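GH62 arabinofuranosidase (Podospora anserina, PDB 4N4B) hydrolyses terminal non-reducing alpha-L-arabinofuranoside residues of alpha-L-arabinosides, probably trimming such side groups from xylan in plant biomass. Local coordinates at residues P265-N270 with K281-G286; F307-M312 with G328-N333. One frame throughout, in Å; residues are numbered along the deposited sequence.

Contact 1: residues P265-N270 with K281-G286. With CA (calcium ion), chain B.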
loop_
_atom_site.group_PDB
_atom_site.type_symbol
_atom_site.label_atom_id
_atom_site.label_comp_id
_atom_site.label_asym_id
_atom_site.label_seq_id
_atom_site.Cartn_x
_atom_site.Cartn_y
_atom_site.Cartn_z
ATOM N N PRO A 265 16.707 -7.131 -6.003
ATOM C CA PRO A 265 15.592 -6.535 -5.299
ATOM C C PRO A 265 14.377 -6.499 -6.172
ATOM O O PRO A 265 14.411 -6.502 -7.362
ATOM C CB PRO A 265 16.039 -5.127 -4.991
ATOM C CG PRO A 265 16.945 -4.786 -6.135
ATOM C CD PRO A 265 17.643 -6.065 -6.489
ATOM N N TRP A 266 13.215 -6.435 -5.533
ATOM C CA TRP A 266 12.028 -6.078 -6.300
ATOM C C TRP A 266 12.067 -4.650 -6.876
ATOM O O TRP A 266 11.983 -4.481 -8.074
ATOM C CB TRP A 266 10.694 -6.378 -5.564
ATOM C CG TRP A 266 9.493 -6.375 -6.493
ATOM C CD1 TRP A 266 9.146 -7.388 -7.334
ATOM C CD2 TRP A 266 8.479 -5.374 -6.674
ATOM N NE1 TRP A 266 8.038 -7.096 -8.035
ATOM C CE2 TRP A 266 7.590 -5.842 -7.681
ATOM C CE3 TRP A 266 8.275 -4.095 -6.178
ATOM C CZ2 TRP A 266 6.544 -5.104 -8.132
ATOM C CZ3 TRP A 266 7.230 -3.362 -6.584
ATOM C CH2 TRP A 266 6.330 -3.855 -7.545
ATOM N N ALA A 267 12.335 -3.702 -5.989
ATOM C CA ALA A 267 12.547 -2.292 -6.420
ATOM C C ALA A 267 13.441 -1.634 -5.385
ATOM O O ALA A 267 13.222 -1.713 -4.179
ATOM C CB ALA A 267 11.235 -1.518 -6.556
ATOM N N ARG A 268 14.519 -0.986 -5.912
ATOM C CA ARG A 268 15.549 -0.408 -5.073
ATOM C C ARG A 268 16.298 0.582 -5.966
ATOM O O ARG A 268 16.218 0.522 -7.156
ATOM C CB ARG A 268 16.471 -1.515 -4.500
ATOM C CG ARG A 268 17.525 -1.070 -3.531
ATOM C CD ARG A 268 18.146 -2.249 -2.685
ATOM N NE ARG A 268 19.162 -1.735 -1.781
ATOM C CZ ARG A 268 20.449 -1.576 -2.163
ATOM N NH1 ARG A 268 20.896 -2.021 -3.288
ATOM N NH2 ARG A 268 21.238 -0.912 -1.361
ATOM N N SER A 269 17.129 1.401 -5.325
ATOM C CA SER A 269 17.946 2.350 -6.092
ATOM C C SER A 269 18.740 1.679 -7.190
ATOM O O SER A 269 18.995 2.282 -8.231
ATOM C CB SER A 269 18.906 3.110 -5.233
ATOM O OG SER A 269 19.799 2.279 -4.572
ATOM N N ASN A 270 19.190 0.453 -7.008
ATOM C CA ASN A 270 19.994 -0.216 -7.981
ATOM C C ASN A 270 19.291 -0.837 -9.168
ATOM O O ASN A 270 19.959 -1.353 -10.080
ATOM C CB ASN A 270 20.987 -1.195 -7.346
ATOM C CG ASN A 270 20.297 -2.294 -6.580
ATOM O OD1 ASN A 270 19.275 -2.104 -5.928
ATOM N ND2 ASN A 270 20.897 -3.469 -6.586
ATOM N N LYS A 281 16.527 8.097 -3.539
ATOM C CA LYS A 281 17.217 6.818 -3.420
ATOM C C LYS A 281 16.273 5.801 -2.775
ATOM O O LYS A 281 16.326 4.648 -3.213
ATOM C CB LYS A 281 18.514 6.904 -2.616
ATOM C CG LYS A 281 19.556 7.573 -3.435
ATOM C CD LYS A 281 20.918 7.591 -2.677
ATOM C CE LYS A 281 21.935 8.439 -3.436
ATOM N NZ LYS A 281 22.809 9.228 -2.516
ATOM N N SER A 282 15.453 6.218 -1.859
ATOM C CA SER A 282 14.404 5.300 -1.272
ATOM C C SER A 282 13.362 5.040 -2.354
ATOM O O SER A 282 12.845 5.946 -2.992
ATOM C CB SER A 282 13.797 5.949 -0.082
ATOM O OG SER A 282 14.631 5.733 1.072
ATOM N N ILE A 283 12.913 3.783 -2.425
ATOM C CA ILE A 283 11.668 3.374 -3.137
ATOM C C ILE A 283 10.781 2.816 -2.071
ATOM O O ILE A 283 11.077 1.792 -1.463
ATOM C CB ILE A 283 11.981 2.327 -4.232
ATOM C CG1 ILE A 283 13.144 2.701 -5.148
ATOM C CG2 ILE A 283 10.689 2.057 -4.975
ATOM C CD1 ILE A 283 12.897 3.918 -5.999
ATOM N N SER A 284 9.788 3.563 -1.702
ATOM C CA SER A 284 9.037 3.291 -0.473
ATOM C C SER A 284 7.520 3.187 -0.765
ATOM O O SER A 284 7.087 3.422 -1.841
ATOM C CB SER A 284 9.399 4.393 0.559
ATOM O OG SER A 284 8.798 4.256 1.806
ATOM N N HIS A 285 6.778 2.872 0.289
ATOM C CA HIS A 285 5.363 2.518 0.329
ATOM C C HIS A 285 4.589 2.940 -0.919
ATOM O O HIS A 285 4.346 4.061 -1.137
ATOM C CB HIS A 285 4.706 3.159 1.582
ATOM C CG HIS A 285 3.416 2.514 2.002
ATOM N ND1 HIS A 285 3.028 2.384 3.310
ATOM C CD2 HIS A 285 2.388 2.048 1.264
ATOM C CE1 HIS A 285 1.849 1.798 3.352
ATOM N NE2 HIS A 285 1.444 1.566 2.122
ATOM N N GLY A 286 4.119 1.945 -1.648
ATOM C CA GLY A 286 3.363 2.163 -2.862
ATOM C C GLY A 286 2.383 1.043 -3.178
ATOM O O GLY A 286 2.101 0.228 -2.384
HETATM CA CA CA B . -0.378 0.544 1.394
HETATM O O HOH W 1 16.535 2.040 -2.426
HETATM O O HOH W 2 0.090 1.254 -0.625
HETATM O O HOH W 3 0.810 -1.094 0.871
HETATM O O HOH W 4 -2.215 -0.193 0.589
HETATM O O HOH W 5 -1.432 2.460 1.708
HETATM O O HOH W 6 -0.742 -0.081 3.242
#

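Contact 2: residues F307-M312 with G328-N333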
loop_
_atom_site.group_PDB
_atom_site.type_symbol
_atom_site.label_atom_id
_atom_site.label_comp_id
_atom_site.label_asym_id
_atom_site.label_seq_id
_atom_site.Cartn_x
_atom_site.Cartn_y
_atom_site.Cartn_z
ATOM N N PHE A 307 3.836 0.935 -10.739
ATOM C CA PHE A 307 3.818 0.946 -9.256
ATOM C C PHE A 307 3.921 2.421 -8.831
ATOM O O PHE A 307 4.949 3.095 -9.144
ATOM C CB PHE A 307 4.939 0.107 -8.720
ATOM C CG PHE A 307 5.018 -0.039 -7.215
ATOM C CD1 PHE A 307 4.240 -0.973 -6.533
ATOM C CD2 PHE A 307 5.966 0.662 -6.482
ATOM C CE1 PHE A 307 4.375 -1.183 -5.179
ATOM C CE2 PHE A 307 6.098 0.467 -5.127
ATOM C CZ PHE A 307 5.278 -0.420 -4.420
ATOM N N MET A 308 2.871 3.004 -8.250
ATOM C CA MET A 308 2.951 4.333 -7.681
ATOM C C MET A 308 3.667 4.197 -6.371
ATOM O O MET A 308 3.274 3.363 -5.562
ATOM C CB MET A 308 1.561 4.913 -7.515
ATOM C CG MET A 308 1.608 6.421 -7.375
ATOM S SD MET A 308 -0.011 7.122 -7.065
ATOM C CE MET A 308 0.210 8.811 -7.497
ATOM N N TYR A 309 4.678 5.026 -6.124
ATOM C CA TYR A 309 5.509 4.917 -4.918
ATOM C C TYR A 309 5.804 6.247 -4.354
ATOM O O TYR A 309 5.647 7.295 -4.966
ATOM C CB TYR A 309 6.756 4.108 -5.224
ATOM C CG TYR A 309 7.806 4.950 -5.965
ATOM C CD1 TYR A 309 7.724 5.232 -7.321
ATOM C CD2 TYR A 309 8.900 5.478 -5.288
ATOM C CE1 TYR A 309 8.667 5.979 -7.991
ATOM C CE2 TYR A 309 9.880 6.196 -5.950
ATOM C CZ TYR A 309 9.724 6.434 -7.296
ATOM O OH TYR A 309 10.764 7.165 -7.938
ATOM N N GLN A 310 6.326 6.236 -3.135
ATOM C CA GLN A 310 6.812 7.456 -2.469
ATOM C C GLN A 310 8.344 7.450 -2.410
ATOM O O GLN A 310 8.981 6.431 -2.140
ATOM C CB GLN A 310 6.210 7.602 -1.079
ATOM C CG GLN A 310 6.615 6.565 -0.090
ATOM C CD GLN A 310 5.983 6.781 1.261
ATOM O OE1 GLN A 310 4.910 7.324 1.423
ATOM N NE2 GLN A 310 6.677 6.277 2.307
ATOM N N GLY A 311 8.819 8.642 -2.613
ATOM C CA GLY A 311 10.223 8.906 -2.520
ATOM C C GLY A 311 10.501 10.268 -1.874
ATOM O O GLY A 311 9.647 10.980 -1.640
ATOM N N MET A 312 11.765 10.562 -1.675
ATOM C CA MET A 312 12.170 11.828 -1.105
ATOM C C MET A 312 13.631 12.133 -1.440
ATOM O O MET A 312 14.435 11.283 -1.657
ATOM C CB MET A 312 11.983 11.870 0.422
ATOM C CG MET A 312 12.757 10.822 1.130
ATOM S SD MET A 312 12.712 10.983 2.927
ATOM C CE MET A 312 14.267 11.876 3.126
ATOM N N GLY A 328 5.654 9.326 -7.171
ATOM C CA GLY A 328 5.930 9.096 -8.563
ATOM C C GLY A 328 5.483 7.710 -8.967
ATOM O O GLY A 328 4.823 7.001 -8.220
ATOM N N PHE A 329 5.917 7.334 -10.163
ATOM C CA PHE A 329 5.622 5.981 -10.672
ATOM C C PHE A 329 6.868 5.337 -11.160
ATOM O O PHE A 329 7.697 5.993 -11.836
ATOM C CB PHE A 329 4.625 5.999 -11.885
ATOM C CG PHE A 329 3.269 6.618 -11.618
ATOM C CD1 PHE A 329 2.295 5.826 -11.119
ATOM C CD2 PHE A 329 2.995 7.934 -11.800
ATOM C CE1 PHE A 329 0.990 6.307 -10.933
ATOM C CE2 PHE A 329 1.703 8.427 -11.570
ATOM C CZ PHE A 329 0.756 7.558 -11.114
ATOM N N ILE A 330 6.974 4.039 -10.954
ATOM C CA ILE A 330 7.923 3.167 -11.676
ATOM C C ILE A 330 7.182 2.253 -12.615
ATOM O O ILE A 330 6.108 1.712 -12.239
ATOM C CB ILE A 330 8.902 2.401 -10.773
ATOM C CG1 ILE A 330 8.213 1.693 -9.624
ATOM C CG2 ILE A 330 9.990 3.395 -10.293
ATOM C CD1 ILE A 330 9.138 0.908 -8.732
ATOM N N ALA A 331 7.693 2.117 -13.812
ATOM C CA ALA A 331 7.160 1.214 -14.846
ATOM C C ALA A 331 8.114 0.104 -15.085
ATOM O O ALA A 331 9.313 0.238 -15.195
ATOM C CB ALA A 331 6.838 1.988 -16.135
ATOM N N HIS A 332 7.543 -1.109 -15.085
ATOM C CA HIS A 332 8.341 -2.328 -15.201
ATOM C C HIS A 332 8.921 -2.517 -16.579
ATOM O O HIS A 332 8.093 -2.658 -17.505
ATOM C CB HIS A 332 7.482 -3.486 -14.772
ATOM C CG HIS A 332 8.118 -4.818 -14.785
ATOM N ND1 HIS A 332 9.440 -5.160 -14.642
ATOM C CD2 HIS A 332 7.447 -5.999 -14.924
ATOM C CE1 HIS A 332 9.557 -6.501 -14.718
ATOM N NE2 HIS A 332 8.339 -7.001 -14.878
ATOM N N ASN A 333 10.230 -2.500 -16.723
ATOM C CA ASN A 333 10.960 -2.539 -18.009
ATOM C C ASN A 333 11.102 -3.856 -18.636
ATOM O O ASN A 333 11.320 -3.871 -19.874
ATOM C CB ASN A 333 12.435 -1.867 -17.872
ATOM C CG ASN A 333 12.261 -0.469 -17.863
ATOM O OD1 ASN A 333 11.214 0.055 -18.371
ATOM N ND2 ASN A 333 13.188 0.208 -17.365
#

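Contact 1: residues P265-N270 with K281-G286
Ile-283 meets Ala-267 and Arg-268 with two different branches, and its first torsion sorts them: at chi1 -49° CG1 stands beside the backbone N, while CG2 lies anti to that nitrogen. CG2 touches Ala-267 CB at 3.9 Å, the one apolar side-chain pair between 265-270 and 281-286. Ile-283 CG1 packs against backbone, coming within 3.9 Å of Arg-268 C. A residue further on, Ser-269 CB sits 3.6 Å from Lys-281 O. No direct hydrogen bond crosses here. One water does the polar work, accepting from Ser-269 N at 3.0 Å and donating to Lys-281 O at 2.7 Å.

The guanidinium of Arg-268 is directed elsewhere: NH2 makes a salt bridge with Asp-238, and the bond from NH1 to Asn-270 OD1 is weak. Trp-266 and Ala-267 together stand opposite the single residue Phe-243 of strand 241-248, a classic beta bulge, and Ile-283 bonds through its backbone to Arg-241, so both segments lean on that strand.

At the far end of 281-286 the chain turns a corner at His-285, whose ring nitrogen NE2 binds the calcium ion at 2.2 Å. Five waters complete a roughly octahedral shell, one of them opposite NE2. Another lies in the plane of the imidazole, at its edge, and donates to Gly-286 O over 2.9 Å. Glu-233 anchors the corner by bonding Ser-284 OG and His-285 N.

With methyl and methylene contacts and a single bridging water between them, the two loops are joined without strand pairing, while the metal, with one protein ligand and five waters, is held mainly through its water shell, one water of which is positioned by Gly-286 O.

Contact 2: residues F307-M312 with G328-N333
Phe-307 pairs with Ile-330, Met-308 with Phe-329 and Tyr-309 with Gly-328, all antiparallel. Four backbone hydrogen bonds hold this pairing: two join Phe-307 and Ile-330, with Phe-307 N 2.8 Å from Ile-330 O, and two join Tyr-309 and Gly-328, with Tyr-309 N 2.9 Å from Gly-328 O. Between them lies the non-hydrogen-bonded pair, where the CA-H groups take over: Phe-329 CA approaches Phe-307 O at 3.3 Å, and Met-308 CA approaches Gly-328 O likewise. The short segments run at 133° to one another, a marked twist.

Aromatic and sulfur contacts occupy the face of Met-308 and Phe-329. The extended methionine passes the phenyl ring obliquely, Met-308 CG touching Phe-329 CE1 at 3.6 Å and Met-308 SD 4.7 Å from the centroid of the Phe-329 ring, a Met-aromatic contact.

Apolar contacts fill the other face. Ile-330 CG1 lies 3.7 Å from Phe-307 CB, the two side chains pointing the same way. Tyr-309, with CG between its backbone N and carbonyl carbon (chi1 79°), swings its ring back over Gly-328; CE1 reaches Ile-330 CG2 at 3.7 Å and has Phe-329 C at the ring edge. Its OH reaches past 326-332 to hydrogen-bond Ser-30 OG on strand 28-30.

Backbone bonds thus fix the register, while buried apolar and Met-aromatic contacts on either face hold the two strands together side chain to side chain.

In the fold
Contact 1 leads the chain into strand 286-288, and contact 2 joins the next two strands of the same sheet. Strand 28-30, from near the N-terminus, adds to that sheet beside 326-332, so chain start and end meet in one blade of the beta-propeller. The two contacts lie with centres about 8 Å apart and touch directly: Ser-284 OG is 3.0 Å from Gln-310 NE2, probably a hydrogen bond, and Gly-286 C packs on Phe-307 CZ at 3.5 Å. His-285 O likewise rests on Gln-310 CG, so contact 2 backs the corner that presents His-285 to the metal. Phe-307 also meets Trp-266 edge-to-face, and its nearest side-chain atom is about 8 Å from the calcium.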